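Local coordinates for protein polyporopepsin (Irpex lacteus, PDB 1WKR) that cleaves peptide bonds with broad specificity as a pepsin-family aspartic endopeptidase and clots milk, at residues S181-Q193 / D299-T311. Sequence-based numbering, arbitrary orientation.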
# COMPACT_ATOMS: atom_id res chain seq x y z
N SER A 181 -1.20 -11.18 16.01
CA SER A 181 -0.83 -12.60 16.15
C SER A 181 -1.65 -13.48 15.26
O SER A 181 -1.34 -14.69 15.11
CB SER A 181 -1.05 -13.09 17.61
OG SER A 181 -2.43 -13.06 17.91
N THR A 182 -2.70 -12.98 14.64
CA THR A 182 -3.64 -13.77 13.85
C THR A 182 -3.15 -13.98 12.47
O THR A 182 -2.76 -12.96 11.78
CB THR A 182 -5.01 -13.08 13.85
OG1 THR A 182 -5.52 -13.14 15.19
CG2 THR A 182 -5.95 -13.74 12.93
N SER A 183 -3.08 -15.18 11.97
CA SER A 183 -2.69 -15.53 10.65
C SER A 183 -3.87 -15.60 9.67
O SER A 183 -4.99 -16.01 10.15
CB SER A 183 -1.93 -16.92 10.68
OG SER A 183 -1.37 -17.25 9.34
N PRO A 184 -3.78 -15.29 8.42
CA PRO A 184 -2.51 -14.92 7.73
C PRO A 184 -2.19 -13.43 7.75
O PRO A 184 -1.12 -13.07 7.19
CB PRO A 184 -2.75 -15.40 6.29
CG PRO A 184 -4.25 -15.25 6.09
CD PRO A 184 -4.87 -15.50 7.45
N ALA A 185 -3.01 -12.56 8.35
CA ALA A 185 -2.65 -11.12 8.40
C ALA A 185 -1.30 -10.90 9.02
O ALA A 185 -0.58 -9.97 8.62
CB ALA A 185 -3.69 -10.38 9.24
N SER A 186 -0.86 -11.76 9.95
CA SER A 186 0.42 -11.64 10.62
C SER A 186 1.62 -11.73 9.69
O SER A 186 2.73 -11.29 10.12
CB SER A 186 0.53 -12.71 11.71
OG SER A 186 0.48 -14.01 11.06
N ALA A 187 1.47 -12.26 8.50
CA ALA A 187 2.60 -12.35 7.55
C ALA A 187 2.86 -11.02 6.89
O ALA A 187 3.91 -10.81 6.27
CB ALA A 187 2.27 -13.42 6.51
N TYR A 188 1.86 -10.11 6.87
CA TYR A 188 1.92 -8.78 6.22
C TYR A 188 2.13 -7.76 7.28
O TYR A 188 2.48 -8.06 8.44
CB TYR A 188 0.58 -8.60 5.44
CG TYR A 188 0.24 -9.64 4.43
CD1 TYR A 188 -0.35 -10.89 4.88
CD2 TYR A 188 0.49 -9.50 3.09
CE1 TYR A 188 -0.62 -11.88 3.95
CE2 TYR A 188 0.24 -10.54 2.18
CZ TYR A 188 -0.35 -11.69 2.64
OH TYR A 188 -0.60 -12.74 1.76
N TRP A 189 1.89 -6.47 6.94
CA TRP A 189 1.81 -5.42 7.97
C TRP A 189 0.40 -5.50 8.53
O TRP A 189 -0.50 -4.73 8.18
CB TRP A 189 2.13 -4.04 7.36
CG TRP A 189 3.62 -3.97 7.07
CD1 TRP A 189 4.24 -4.10 5.85
CD2 TRP A 189 4.67 -3.82 8.02
NE1 TRP A 189 5.62 -4.01 5.99
CE2 TRP A 189 5.89 -3.86 7.33
CE3 TRP A 189 4.68 -3.63 9.41
CZ2 TRP A 189 7.10 -3.72 7.97
CZ3 TRP A 189 5.89 -3.47 10.03
CH2 TRP A 189 7.08 -3.52 9.33
N GLY A 190 0.21 -6.54 9.37
CA GLY A 190 -1.15 -6.92 9.86
C GLY A 190 -1.41 -6.35 11.20
O GLY A 190 -0.54 -6.36 12.09
N ILE A 191 -2.62 -5.84 11.37
CA ILE A 191 -3.05 -5.25 12.63
C ILE A 191 -4.46 -5.75 12.97
O ILE A 191 -5.16 -6.29 12.12
CB ILE A 191 -3.05 -3.68 12.58
CG1 ILE A 191 -4.10 -3.16 11.58
CG2 ILE A 191 -1.65 -3.16 12.19
CD1 ILE A 191 -4.28 -1.67 11.62
N ASN A 192 -4.86 -5.53 14.22
CA ASN A 192 -6.22 -5.67 14.62
C ASN A 192 -6.93 -4.34 14.63
O ASN A 192 -6.33 -3.35 15.07
CB ASN A 192 -6.27 -6.32 16.02
CG ASN A 192 -5.57 -7.67 16.02
OD1 ASN A 192 -4.69 -7.88 17.00
ND2 ASN A 192 -5.76 -8.48 15.14
N GLN A 193 -8.19 -4.28 14.16
CA GLN A 193 -8.95 -3.04 14.26
C GLN A 193 -10.43 -3.38 14.27
O GLN A 193 -10.81 -4.50 13.89
CB GLN A 193 -8.64 -2.08 13.07
CG GLN A 193 -9.41 -2.41 11.82
CD GLN A 193 -8.95 -1.56 10.62
OE1 GLN A 193 -8.05 -0.73 10.74
NE2 GLN A 193 -9.59 -1.78 9.48
N ASP A 299 -15.51 -13.43 3.59
CA ASP A 299 -16.23 -13.12 4.77
C ASP A 299 -15.27 -12.95 5.95
O ASP A 299 -14.14 -13.47 5.95
CB ASP A 299 -17.17 -14.27 5.14
CG ASP A 299 -18.30 -14.41 4.15
OD1 ASP A 299 -18.67 -13.49 3.47
OD2 ASP A 299 -18.91 -15.51 4.16
N SER A 300 -15.73 -12.22 6.95
CA SER A 300 -14.93 -12.07 8.18
C SER A 300 -14.74 -13.39 8.89
O SER A 300 -15.53 -14.32 8.70
CB SER A 300 -15.65 -11.04 9.11
OG SER A 300 -16.86 -11.55 9.58
N GLY A 301 -13.70 -13.48 9.69
CA GLY A 301 -13.32 -14.73 10.42
C GLY A 301 -12.25 -15.51 9.70
O GLY A 301 -11.96 -16.60 10.17
N GLU A 302 -11.66 -15.01 8.64
CA GLU A 302 -10.60 -15.74 7.95
C GLU A 302 -9.22 -15.30 8.37
O GLU A 302 -8.22 -15.77 7.75
CB GLU A 302 -10.74 -15.57 6.43
CG GLU A 302 -12.03 -16.21 5.95
CD GLU A 302 -12.01 -16.34 4.32
OE1 GLU A 302 -11.14 -15.80 3.74
OE2 GLU A 302 -12.92 -17.06 3.91
N GLY A 303 -9.06 -14.49 9.37
CA GLY A 303 -7.74 -14.05 9.82
C GLY A 303 -7.12 -12.97 8.93
O GLY A 303 -5.94 -12.65 9.14
N LEU A 304 -7.85 -12.43 7.95
CA LEU A 304 -7.38 -11.30 7.11
C LEU A 304 -8.69 -10.79 6.52
O LEU A 304 -9.17 -11.32 5.48
CB LEU A 304 -6.36 -11.80 6.08
CG LEU A 304 -5.53 -10.67 5.51
CD1 LEU A 304 -4.31 -11.23 4.73
CD2 LEU A 304 -6.29 -9.72 4.65
N ASP A 305 -9.25 -9.77 7.15
CA ASP A 305 -10.67 -9.42 6.93
C ASP A 305 -10.85 -7.98 6.48
O ASP A 305 -11.99 -7.49 6.37
CB ASP A 305 -11.43 -9.65 8.23
CG ASP A 305 -11.50 -11.09 8.69
OD1 ASP A 305 -11.17 -12.03 7.91
OD2 ASP A 305 -11.94 -11.32 9.85
N PHE A 306 -9.74 -7.29 6.25
CA PHE A 306 -9.76 -5.94 5.70
C PHE A 306 -8.39 -5.61 5.09
O PHE A 306 -7.39 -6.24 5.51
CB PHE A 306 -10.17 -4.86 6.79
CG PHE A 306 -9.16 -4.77 7.91
CD1 PHE A 306 -7.99 -4.03 7.80
CD2 PHE A 306 -9.39 -5.44 9.11
CE1 PHE A 306 -7.08 -3.94 8.81
CE2 PHE A 306 -8.48 -5.35 10.15
CZ PHE A 306 -7.34 -4.61 10.00
N ILE A 307 -8.41 -4.65 4.22
CA ILE A 307 -7.15 -4.04 3.70
C ILE A 307 -7.35 -2.53 3.81
O ILE A 307 -8.19 -1.96 3.08
CB ILE A 307 -6.80 -4.47 2.28
CG1 ILE A 307 -6.66 -5.98 2.17
CG2 ILE A 307 -5.50 -3.79 1.87
CD1 ILE A 307 -6.38 -6.54 0.80
N ASN A 308 -6.56 -1.88 4.66
CA ASN A 308 -6.53 -0.40 4.70
C ASN A 308 -5.57 0.01 3.58
O ASN A 308 -4.34 -0.10 3.72
CB ASN A 308 -6.07 0.12 6.05
CG ASN A 308 -6.99 -0.23 7.19
OD1 ASN A 308 -8.12 -0.69 7.02
ND2 ASN A 308 -6.51 0.01 8.42
N GLY A 309 -6.13 0.45 2.45
CA GLY A 309 -5.36 0.71 1.23
C GLY A 309 -4.95 2.11 1.05
O GLY A 309 -5.00 2.95 1.96
N LEU A 310 -4.46 2.39 -0.17
CA LEU A 310 -3.99 3.74 -0.54
C LEU A 310 -4.99 4.82 -0.22
O LEU A 310 -4.60 5.87 0.26
CB LEU A 310 -3.71 3.69 -2.08
CG LEU A 310 -3.26 4.99 -2.74
CD1 LEU A 310 -2.50 4.63 -4.02
CD2 LEU A 310 -4.44 5.89 -3.09
N THR A 311 -6.28 4.57 -0.42
CA THR A 311 -7.30 5.58 -0.22
C THR A 311 -7.47 5.89 1.25
O THR A 311 -7.85 7.02 1.61
CB THR A 311 -8.63 5.16 -0.86
OG1 THR A 311 -8.94 3.77 -0.47
CG2 THR A 311 -8.61 5.29 -2.38
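Strand 190-193 and strand 306-308 cross at 105°, and Q193, F306 and N308 join them side chain to side chain in the C-terminal lobe of a pepsin-like fold. I191, Q193, F306 and N308 are buried. The Q193 amide lies flat over one face of the F306 ring, the planes 14° apart, with NE2 3.2 Å from CD1 of F306. Its CG adds a CH-pi contact to the same ring. At the ring edge, CG1 of I191 sits 3.9 Å from CZ of F306.

Beyond CG the Q193 chain is extended, which lays its amide over the ring and within reach of N308. Two hydrogen bonds pair the amides. N308 ND2 gives a nearly straight bond to Q193 OE1 (2.9 Å), and Q193 NE2 reaches a lone pair of N308 OD1 at 3.1 Å. The pair of bonds fixes the rotation of both groups. A leucine in place of Q193 would probably leave N308 OD1 and ND2 without these mates and free that group to turn.

The loops meet separately. A185 N bonds G303 O at 3.0 Å. G303 CA makes a CA-H...O contact with S183 O, where a side chain would clash. L304 packs on P184 and A185, and its CD1 lies 3.8 Å from CE1 of Y188. At the substrate cleft, Y188 OH hydrogen-bonds the backbone of the bound peptide inhibitor, and L304 packs on a modified side chain of that peptide.

Strand 207-211 links the two segments, pairing antiparallel with strand 190-197 and parallel with strand 306-308; I191, Q193 and N308 also pack against strand 256-260.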